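Long-range contacts in putative LacI-family transcriptional regulator (Bacteroides fragilis, PDB 3GBV), which probably senses a small molecule through its periplasmic-binding-protein-like core and so controls DNA binding and transcription: residues Ala124-Met129 and Arg162-Glu167; Asn116-Gly121 and Arg157-Arg162. All coordinates share one frame; numbering follows the deposited sequence.

Interaction 1 of 2, residues Ala124-Met129 and Arg162-Glu167; sequences AARMLM and RQYMQE
The phenol oxygen of Tyr164 lies in a bend of Arg126, where CD of Arg126 comes to 3.3 Å from OH of Tyr164 and the CA of the same arginine lies near it too. The arginine chain turns sharply at chi2 (64°), which brings CD close to the hydroxyl and sends the guanidinium past it, its plane only 11° from that of the tyrosine ring. The charge is used further out: NH1 forms a salt bridge with Glu289 of the second subunit. Tyr164 has CG anti to the backbone N, a torsion that lays one face of the ring against the backbone of helix 124-129, with Arg126 N 3.8 Å above the ring plane and over its centre. Ala125 fills the base of this contact, its CB 3.4 Å from CB of Tyr164. The two helices belong to the C-terminal alpha/beta subdomain of a LacI-type core, and side chains of both reach strand 137-144 of its sheet. The axes of the segments 124-129 and 162-167 approach to 8.9 Å and are inclined at 52°. Further along, two selenomethionines cross at about a right angle: Met129 CG is 3.9 Å from Met165 SE, and their terminal methyls, CE of Met129 and CE of Met165, are also 3.9 Å apart. Both side chains also rest on Ile138. Around the contact, Tyr164 is stacked with His168 of its own helix and meets Tyr122 of helix 117-131 edge-to-face, while the Tyr122 hydroxyl is hydrogen-bonded to Glu167.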
ATOM      1  N   ALA A 124     -11.603  -2.337  -7.458  1.00 20.89           N
ATOM      2  CA  ALA A 124     -12.263  -3.316  -6.601  1.00 22.62           C
ATOM      3  C   ALA A 124     -12.886  -4.409  -7.451  1.00 22.27           C
ATOM      4  O   ALA A 124     -12.863  -5.575  -7.078  1.00 22.06           O
ATOM      5  CB  ALA A 124     -13.324  -2.640  -5.744  1.00 20.70           C
ATOM      6  N   ALA A 125     -13.424  -4.021  -8.603  1.00 21.50           N
ATOM      7  CA  ALA A 125     -14.038  -4.961  -9.530  1.00 24.58           C
ATOM      8  C   ALA A 125     -12.992  -5.935 -10.061  1.00 25.59           C
ATOM      9  O   ALA A 125     -13.232  -7.145 -10.110  1.00 23.17           O
ATOM     10  CB  ALA A 125     -14.688  -4.214 -10.687  1.00 22.94           C
ATOM     11  N   ARG A 126     -11.842  -5.398 -10.468  1.00 26.12           N
ATOM     12  CA  ARG A 126     -10.742  -6.216 -10.977  1.00 27.67           C
ATOM     13  C   ARG A 126     -10.367  -7.275  -9.950  1.00 26.71           C
ATOM     14  O   ARG A 126     -10.279  -8.459 -10.266  1.00 27.81           O
ATOM     15  CB  ARG A 126      -9.516  -5.333 -11.269  1.00 30.98           C
ATOM     16  CG  ARG A 126      -8.170  -6.073 -11.390  1.00 35.33           C
ATOM     17  CD  ARG A 126      -8.147  -7.031 -12.555  1.00 41.30           C
ATOM     18  NE  ARG A 126      -6.901  -7.804 -12.628  1.00 47.23           N
ATOM     19  CZ  ARG A 126      -5.707  -7.306 -12.955  1.00 49.10           C
ATOM     20  NH1 ARG A 126      -5.564  -6.020 -13.246  1.00 47.66           N
ATOM     21  NH2 ARG A 126      -4.650  -8.108 -13.012  1.00 50.79           N
HETATM   22  N   MSE A 127     -10.162  -6.845  -8.711  1.00 25.81           N
HETATM   23  CA  MSE A 127      -9.764  -7.770  -7.645  1.00 26.97           C
HETATM   24  C   MSE A 127     -10.826  -8.817  -7.326  1.00 27.07           C
HETATM   25  O   MSE A 127     -10.497  -9.968  -7.033  1.00 27.13           O
HETATM   26  CB  MSE A 127      -9.407  -7.010  -6.356  1.00 24.62           C
HETATM   27  CG  MSE A 127      -8.259  -6.007  -6.491  1.00 23.38           C
HETATM   28 SE   MSE A 127      -6.672  -6.886  -7.210  1.00 42.61          SE
HETATM   29  CE  MSE A 127      -6.214  -8.207  -5.782  1.00 25.98           C
ATOM     30  N   LEU A 128     -12.093  -8.420  -7.364  1.00 26.39           N
ATOM     31  CA  LEU A 128     -13.172  -9.354  -7.079  1.00 26.17           C
ATOM     32  C   LEU A 128     -13.254 -10.436  -8.157  1.00 26.78           C
ATOM     33  O   LEU A 128     -13.490 -11.613  -7.861  1.00 24.80           O
ATOM     34  CB  LEU A 128     -14.516  -8.636  -7.001  1.00 24.73           C
ATOM     35  CG  LEU A 128     -15.683  -9.572  -6.671  1.00 25.70           C
ATOM     36  CD1 LEU A 128     -15.622  -9.935  -5.197  1.00 24.15           C
ATOM     37  CD2 LEU A 128     -17.008  -8.907  -6.999  1.00 26.24           C
HETATM   38  N   MSE A 129     -13.055 -10.031  -9.404  1.00 26.38           N
HETATM   39  CA  MSE A 129     -13.123 -10.963 -10.526  1.00 28.86           C
HETATM   40  C   MSE A 129     -11.950 -11.936 -10.595  1.00 30.18           C
HETATM   41  O   MSE A 129     -12.025 -12.948 -11.286  1.00 30.53           O
HETATM   42  CB  MSE A 129     -13.245 -10.186 -11.836  1.00 29.08           C
HETATM   43  CG  MSE A 129     -14.573  -9.477 -11.947  1.00 27.79           C
HETATM   44 SE   MSE A 129     -16.016 -10.832 -11.758  1.00 51.46          SE
HETATM   45  CE  MSE A 129     -16.711 -10.591  -9.989  1.00 20.35           C
ATOM     46  N   ARG A 162     -19.390  -1.132 -11.562  1.00 26.63           N
ATOM     47  CA  ARG A 162     -20.269  -1.608 -12.616  1.00 28.77           C
ATOM     48  C   ARG A 162     -19.669  -1.382 -14.001  1.00 29.49           C
ATOM     49  O   ARG A 162     -19.914  -2.165 -14.921  1.00 27.27           O
ATOM     50  CB  ARG A 162     -21.636  -0.924 -12.511  1.00 29.97           C
ATOM     51  CG  ARG A 162     -22.424  -1.261 -11.236  1.00 29.04           C
ATOM     52  CD  ARG A 162     -23.690  -0.404 -11.123  1.00 31.56           C
ATOM     53  NE  ARG A 162     -24.388  -0.589  -9.849  1.00 33.62           N
ATOM     54  CZ  ARG A 162     -25.094  -1.668  -9.507  1.00 33.42           C
ATOM     55  NH1 ARG A 162     -25.227  -2.694 -10.337  1.00 33.32           N
ATOM     56  NH2 ARG A 162     -25.652  -1.728  -8.311  1.00 32.90           N
ATOM     57  N   GLN A 163     -18.876  -0.323 -14.159  1.00 28.60           N
ATOM     58  CA  GLN A 163     -18.270  -0.060 -15.456  1.00 29.38           C
ATOM     59  C   GLN A 163     -17.314  -1.192 -15.806  1.00 29.11           C
ATOM     60  O   GLN A 163     -17.343  -1.722 -16.919  1.00 28.30           O
ATOM     61  CB  GLN A 163     -17.505   1.262 -15.457  1.00 30.38           C
ATOM     62  CG  GLN A 163     -17.127   1.725 -16.859  1.00 34.03           C
ATOM     63  CD  GLN A 163     -16.314   3.008 -16.865  1.00 37.92           C
ATOM     64  OE1 GLN A 163     -16.646   3.980 -16.168  1.00 38.48           O
ATOM     65  NE2 GLN A 163     -15.245   3.025 -17.661  1.00 37.44           N
ATOM     66  N   TYR A 164     -16.462  -1.556 -14.851  1.00 29.31           N
ATOM     67  CA  TYR A 164     -15.508  -2.635 -15.067  1.00 29.60           C
ATOM     68  C   TYR A 164     -16.258  -3.928 -15.391  1.00 29.08           C
ATOM     69  O   TYR A 164     -15.885  -4.666 -16.306  1.00 27.28           O
ATOM     70  CB  TYR A 164     -14.650  -2.869 -13.819  1.00 29.19           C
ATOM     71  CG  TYR A 164     -13.595  -3.939 -14.016  1.00 31.25           C
ATOM     72  CD1 TYR A 164     -12.274  -3.600 -14.340  1.00 31.51           C
ATOM     73  CD2 TYR A 164     -13.923  -5.296 -13.915  1.00 31.06           C
ATOM     74  CE1 TYR A 164     -11.308  -4.585 -14.556  1.00 31.23           C
ATOM     75  CE2 TYR A 164     -12.972  -6.285 -14.137  1.00 31.07           C
ATOM     76  CZ  TYR A 164     -11.667  -5.919 -14.455  1.00 33.17           C
ATOM     77  OH  TYR A 164     -10.721  -6.878 -14.686  1.00 34.24           O
HETATM   78  N   MSE A 165     -17.304  -4.206 -14.621  1.00 27.91           N
HETATM   79  CA  MSE A 165     -18.093  -5.413 -14.832  1.00 27.73           C
HETATM   80  C   MSE A 165     -18.722  -5.408 -16.228  1.00 29.98           C
HETATM   81  O   MSE A 165     -18.845  -6.448 -16.868  1.00 28.68           O
HETATM   82  CB  MSE A 165     -19.197  -5.519 -13.781  1.00 26.47           C
HETATM   83  CG  MSE A 165     -18.704  -5.582 -12.351  1.00 27.64           C
HETATM   84 SE   MSE A 165     -17.764  -7.303 -12.099  1.00 40.57          SE
HETATM   85  CE  MSE A 165     -19.274  -8.594 -12.093  1.00 22.57           C
ATOM     86  N   GLN A 166     -19.135  -4.238 -16.699  1.00 30.33           N
ATOM     87  CA  GLN A 166     -19.731  -4.149 -18.027  1.00 32.26           C
ATOM     88  C   GLN A 166     -18.663  -4.416 -19.090  1.00 32.92           C
ATOM     89  O   GLN A 166     -18.888  -5.148 -20.053  1.00 32.66           O
ATOM     90  CB  GLN A 166     -20.341  -2.763 -18.244  1.00 31.51           C
ATOM     91  CG  GLN A 166     -21.764  -2.596 -17.726  1.00 32.89           C
ATOM     92  CD  GLN A 166     -22.180  -1.136 -17.621  1.00 35.26           C
ATOM     93  OE1 GLN A 166     -21.739  -0.291 -18.403  1.00 36.24           O
ATOM     94  NE2 GLN A 166     -23.044  -0.835 -16.654  1.00 33.92           N
ATOM     95  N   GLU A 167     -17.487  -3.834 -18.898  1.00 33.81           N
ATOM     96  CA  GLU A 167     -16.403  -3.994 -19.857  1.00 35.14           C
ATOM     97  C   GLU A 167     -15.745  -5.374 -19.861  1.00 35.16           C
ATOM     98  O   GLU A 167     -15.225  -5.800 -20.891  1.00 34.01           O
ATOM     99  CB  GLU A 167     -15.329  -2.935 -19.601  1.00 35.94           C
ATOM    100  CG  GLU A 167     -15.849  -1.498 -19.535  1.00 39.20           C
ATOM    101  CD  GLU A 167     -14.749  -0.506 -19.172  1.00 40.46           C
ATOM    102  OE1 GLU A 167     -13.937  -0.832 -18.279  1.00 41.54           O
ATOM    103  OE2 GLU A 167     -14.696   0.593 -19.766  1.00 40.97           O
TER

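Interaction 2 of 2, residues Asn116-Gly121 and Arg157-Arg162; sequences NSHQSG and REIGFR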
ATOM      1  N   ASN A 116     -10.164   8.420  -5.312  1.00 21.68           N
ATOM      2  CA  ASN A 116     -10.836   8.724  -6.545  1.00 22.65           C
ATOM      3  C   ASN A 116     -11.838   7.552  -6.527  1.00 24.07           C
ATOM      4  O   ASN A 116     -11.503   6.417  -6.905  1.00 19.32           O
ATOM      5  CB  ASN A 116      -9.875   8.588  -7.719  1.00 24.39           C
ATOM      6  CG  ASN A 116     -10.587   8.676  -9.047  1.00 26.03           C
ATOM      7  OD1 ASN A 116     -11.565   7.965  -9.286  1.00 23.04           O
ATOM      8  ND2 ASN A 116     -10.104   9.552  -9.920  1.00 27.58           N
ATOM      9  N   SER A 117     -13.043   7.835  -6.038  1.00 23.19           N
ATOM     10  CA  SER A 117     -14.092   6.838  -5.889  1.00 26.71           C
ATOM     11  C   SER A 117     -14.349   5.985  -7.128  1.00 27.59           C
ATOM     12  O   SER A 117     -14.519   4.765  -7.026  1.00 26.71           O
ATOM     13  CB  SER A 117     -15.386   7.519  -5.449  1.00 28.23           C
ATOM     14  OG  SER A 117     -15.758   8.534  -6.367  1.00 30.33           O
ATOM     15  N   HIS A 118     -14.363   6.620  -8.294  1.00 27.95           N
ATOM     16  CA  HIS A 118     -14.603   5.902  -9.535  1.00 30.27           C
ATOM     17  C   HIS A 118     -13.527   4.845  -9.770  1.00 28.26           C
ATOM     18  O   HIS A 118     -13.837   3.684 -10.023  1.00 25.98           O
ATOM     19  CB  HIS A 118     -14.650   6.881 -10.716  1.00 35.90           C
ATOM     20  CG  HIS A 118     -15.133   6.262 -11.991  1.00 43.21           C
ATOM     21  ND1 HIS A 118     -14.319   6.090 -13.093  1.00 47.56           N
ATOM     22  CD2 HIS A 118     -16.340   5.751 -12.336  1.00 45.57           C
ATOM     23  CE1 HIS A 118     -15.002   5.501 -14.057  1.00 48.61           C
ATOM     24  NE2 HIS A 118     -16.232   5.284 -13.624  1.00 48.21           N
ATOM     25  N   GLN A 119     -12.265   5.258  -9.670  1.00 25.86           N
ATOM     26  CA  GLN A 119     -11.126   4.361  -9.874  1.00 24.32           C
ATOM     27  C   GLN A 119     -11.030   3.304  -8.779  1.00 21.91           C
ATOM     28  O   GLN A 119     -10.609   2.182  -9.039  1.00 18.75           O
ATOM     29  CB  GLN A 119      -9.823   5.160  -9.911  1.00 22.63           C
ATOM     30  CG  GLN A 119      -8.597   4.355 -10.299  1.00 24.43           C
ATOM     31  CD  GLN A 119      -8.677   3.837 -11.722  1.00 26.88           C
ATOM     32  OE1 GLN A 119      -9.201   4.518 -12.609  1.00 25.61           O
ATOM     33  NE2 GLN A 119      -8.145   2.635 -11.954  1.00 24.21           N
ATOM     34  N   SER A 120     -11.411   3.672  -7.560  1.00 20.35           N
ATOM     35  CA  SER A 120     -11.353   2.749  -6.437  1.00 22.65           C
ATOM     36  C   SER A 120     -12.307   1.583  -6.670  1.00 22.19           C
ATOM     37  O   SER A 120     -11.990   0.437  -6.352  1.00 21.92           O
ATOM     38  CB  SER A 120     -11.712   3.466  -5.136  1.00 23.63           C
ATOM     39  OG  SER A 120     -11.713   2.568  -4.038  1.00 26.80           O
ATOM     40  N   GLY A 121     -13.469   1.885  -7.239  1.00 22.43           N
ATOM     41  CA  GLY A 121     -14.456   0.859  -7.513  1.00 22.31           C
ATOM     42  C   GLY A 121     -14.064  -0.001  -8.695  1.00 23.22           C
ATOM     43  O   GLY A 121     -14.299  -1.212  -8.697  1.00 21.70           O
ATOM     44  N   ARG A 157     -18.064   4.783  -6.132  1.00 24.39           N
ATOM     45  CA  ARG A 157     -17.255   3.566  -6.184  1.00 26.19           C
ATOM     46  C   ARG A 157     -18.049   2.493  -6.907  1.00 26.89           C
ATOM     47  O   ARG A 157     -17.509   1.737  -7.712  1.00 26.24           O
ATOM     48  CB  ARG A 157     -16.920   3.056  -4.771  1.00 24.95           C
ATOM     49  CG  ARG A 157     -15.741   3.740  -4.102  1.00 24.49           C
ATOM     50  CD  ARG A 157     -15.620   3.313  -2.643  1.00 25.99           C
ATOM     51  NE  ARG A 157     -14.551   4.026  -1.946  1.00 23.95           N
ATOM     52  CZ  ARG A 157     -14.350   3.957  -0.634  1.00 24.91           C
ATOM     53  NH1 ARG A 157     -15.155   3.210   0.112  1.00 22.92           N
ATOM     54  NH2 ARG A 157     -13.343   4.617  -0.075  1.00 20.08           N
ATOM     55  N   GLU A 158     -19.343   2.447  -6.612  1.00 26.17           N
ATOM     56  CA  GLU A 158     -20.231   1.466  -7.210  1.00 28.94           C
ATOM     57  C   GLU A 158     -20.333   1.656  -8.721  1.00 27.45           C
ATOM     58  O   GLU A 158     -20.397   0.689  -9.478  1.00 25.51           O
ATOM     59  CB  GLU A 158     -21.618   1.554  -6.564  1.00 30.12           C
ATOM     60  CG  GLU A 158     -22.409   0.283  -6.725  1.00 37.44           C
ATOM     61  CD  GLU A 158     -23.742   0.328  -6.014  1.00 40.19           C
ATOM     62  OE1 GLU A 158     -23.765   0.546  -4.782  1.00 40.66           O
ATOM     63  OE2 GLU A 158     -24.769   0.136  -6.697  1.00 42.47           O
ATOM     64  N   ILE A 159     -20.339   2.909  -9.160  1.00 27.03           N
ATOM     65  CA  ILE A 159     -20.412   3.211 -10.584  1.00 28.53           C
ATOM     66  C   ILE A 159     -19.158   2.723 -11.323  1.00 28.51           C
ATOM     67  O   ILE A 159     -19.243   2.207 -12.443  1.00 27.26           O
ATOM     68  CB  ILE A 159     -20.593   4.736 -10.816  1.00 28.70           C
ATOM     69  CG1 ILE A 159     -21.994   5.160 -10.365  1.00 30.46           C
ATOM     70  CG2 ILE A 159     -20.405   5.080 -12.284  1.00 27.07           C
ATOM     71  CD1 ILE A 159     -22.226   6.662 -10.428  1.00 29.82           C
ATOM     72  N   GLY A 160     -17.997   2.888 -10.700  1.00 27.06           N
ATOM     73  CA  GLY A 160     -16.764   2.446 -11.329  1.00 28.14           C
ATOM     74  C   GLY A 160     -16.720   0.931 -11.355  1.00 27.84           C
ATOM     75  O   GLY A 160     -16.168   0.310 -12.270  1.00 25.60           O
ATOM     76  N   PHE A 161     -17.312   0.337 -10.327  1.00 26.39           N
ATOM     77  CA  PHE A 161     -17.372  -1.109 -10.203  1.00 26.37           C
ATOM     78  C   PHE A 161     -18.201  -1.691 -11.360  1.00 26.68           C
ATOM     79  O   PHE A 161     -17.773  -2.613 -12.056  1.00 24.53           O
ATOM     80  CB  PHE A 161     -18.018  -1.468  -8.867  1.00 24.07           C
ATOM     81  CG  PHE A 161     -18.167  -2.943  -8.643  1.00 24.88           C
ATOM     82  CD1 PHE A 161     -17.108  -3.688  -8.135  1.00 24.89           C
ATOM     83  CD2 PHE A 161     -19.357  -3.594  -8.941  1.00 23.36           C
ATOM     84  CE1 PHE A 161     -17.224  -5.056  -7.922  1.00 24.29           C
ATOM     85  CE2 PHE A 161     -19.485  -4.972  -8.731  1.00 25.31           C
ATOM     86  CZ  PHE A 161     -18.414  -5.699  -8.219  1.00 24.57           C
ATOM     87  N   ARG A 162     -19.390  -1.132 -11.562  1.00 26.63           N
ATOM     88  CA  ARG A 162     -20.269  -1.608 -12.616  1.00 28.77           C
ATOM     89  C   ARG A 162     -19.669  -1.382 -14.001  1.00 29.49           C
ATOM     90  O   ARG A 162     -19.914  -2.165 -14.921  1.00 27.27           O
ATOM     91  CB  ARG A 162     -21.636  -0.924 -12.511  1.00 29.97           C
ATOM     92  CG  ARG A 162     -22.424  -1.261 -11.236  1.00 29.04           C
ATOM     93  CD  ARG A 162     -23.690  -0.404 -11.123  1.00 31.56           C
ATOM     94  NE  ARG A 162     -24.388  -0.589  -9.849  1.00 33.62           N
ATOM     95  CZ  ARG A 162     -25.094  -1.668  -9.507  1.00 33.42           C
ATOM     96  NH1 ARG A 162     -25.227  -2.694 -10.337  1.00 33.32           N
ATOM     97  NH2 ARG A 162     -25.652  -1.728  -8.311  1.00 32.90           N
TER
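Ser117 O lies 3.1 Å from Arg157 CA, a CA-H...O contact, and His118 O faces Gly160 CA at 3.4 Å with an almost straight C-H...O angle of 171°. In the reverse sense, Arg157 O receives a CA-H of Gly121 at 3.2 Å. Gly121 O in turn approaches Phe161 CA from a more bent direction and sits at the edge of the Phe161 ring, near its plane. With glycines at 121 and 160 there are no side chains to hold the backbones apart, and the axes of 117-121 and 157-162 close to 6.4 Å at a signed crossing angle of -46°. Small residues four apart, Ser117 and Gly121 on one helix and Ser156 and Gly160 on the other, combined with this crossing and the CA-H...O network, resemble the GASright motif best known from transmembrane helix pairs, here within the C-terminal subdomain of a periplasmic-binding-protein fold. Longer side chains flank the seam. His118, its ring CG anti to the backbone N (chi1 -170°), swings back so that CD2 of His118 lies 3.5 Å from Gly160 CA, with Ile159 CG2 at the ring edge; its NE2 has a weak hydrogen bond to Gln163. Arg157 lays its CG against Ser117 O at 3.3 Å and runs on extended past Ser120. The guanidinium is positioned by Gln153, which accepts from NE, and Ser120 OG is bonded to Gln115 and Tyr231. Further out, Asn116 caps helix 117-131, its OD1 accepting from Gln119 N at 2.8 Å, and Glu158 ties Arg162 to Arg142 through salt bridges.

How the interactions relate
From the N terminus the chain completes strand 111-114 of the first sheet, then passes the N-cap Asn116 into helix 117-131, whose first turn completes segment 116-121 and which, about two turns on from its start, carries 124-129. Strand 137-144 follows, and helix 152-168 returns the chain to the same helix, so that 157-162 closes interaction 2 and 162-167 closes interaction 1. The two closures cross rather than nest, share Arg162, and have centres about 9 Å apart. Together they form one splayed helix pair: tightest near the start of helix 117-131, opening toward its end. Phe161 bridges them, its ring packing on Ala125 and Leu128. Both contacts lie in the second subdomain and adjoin the second subunit.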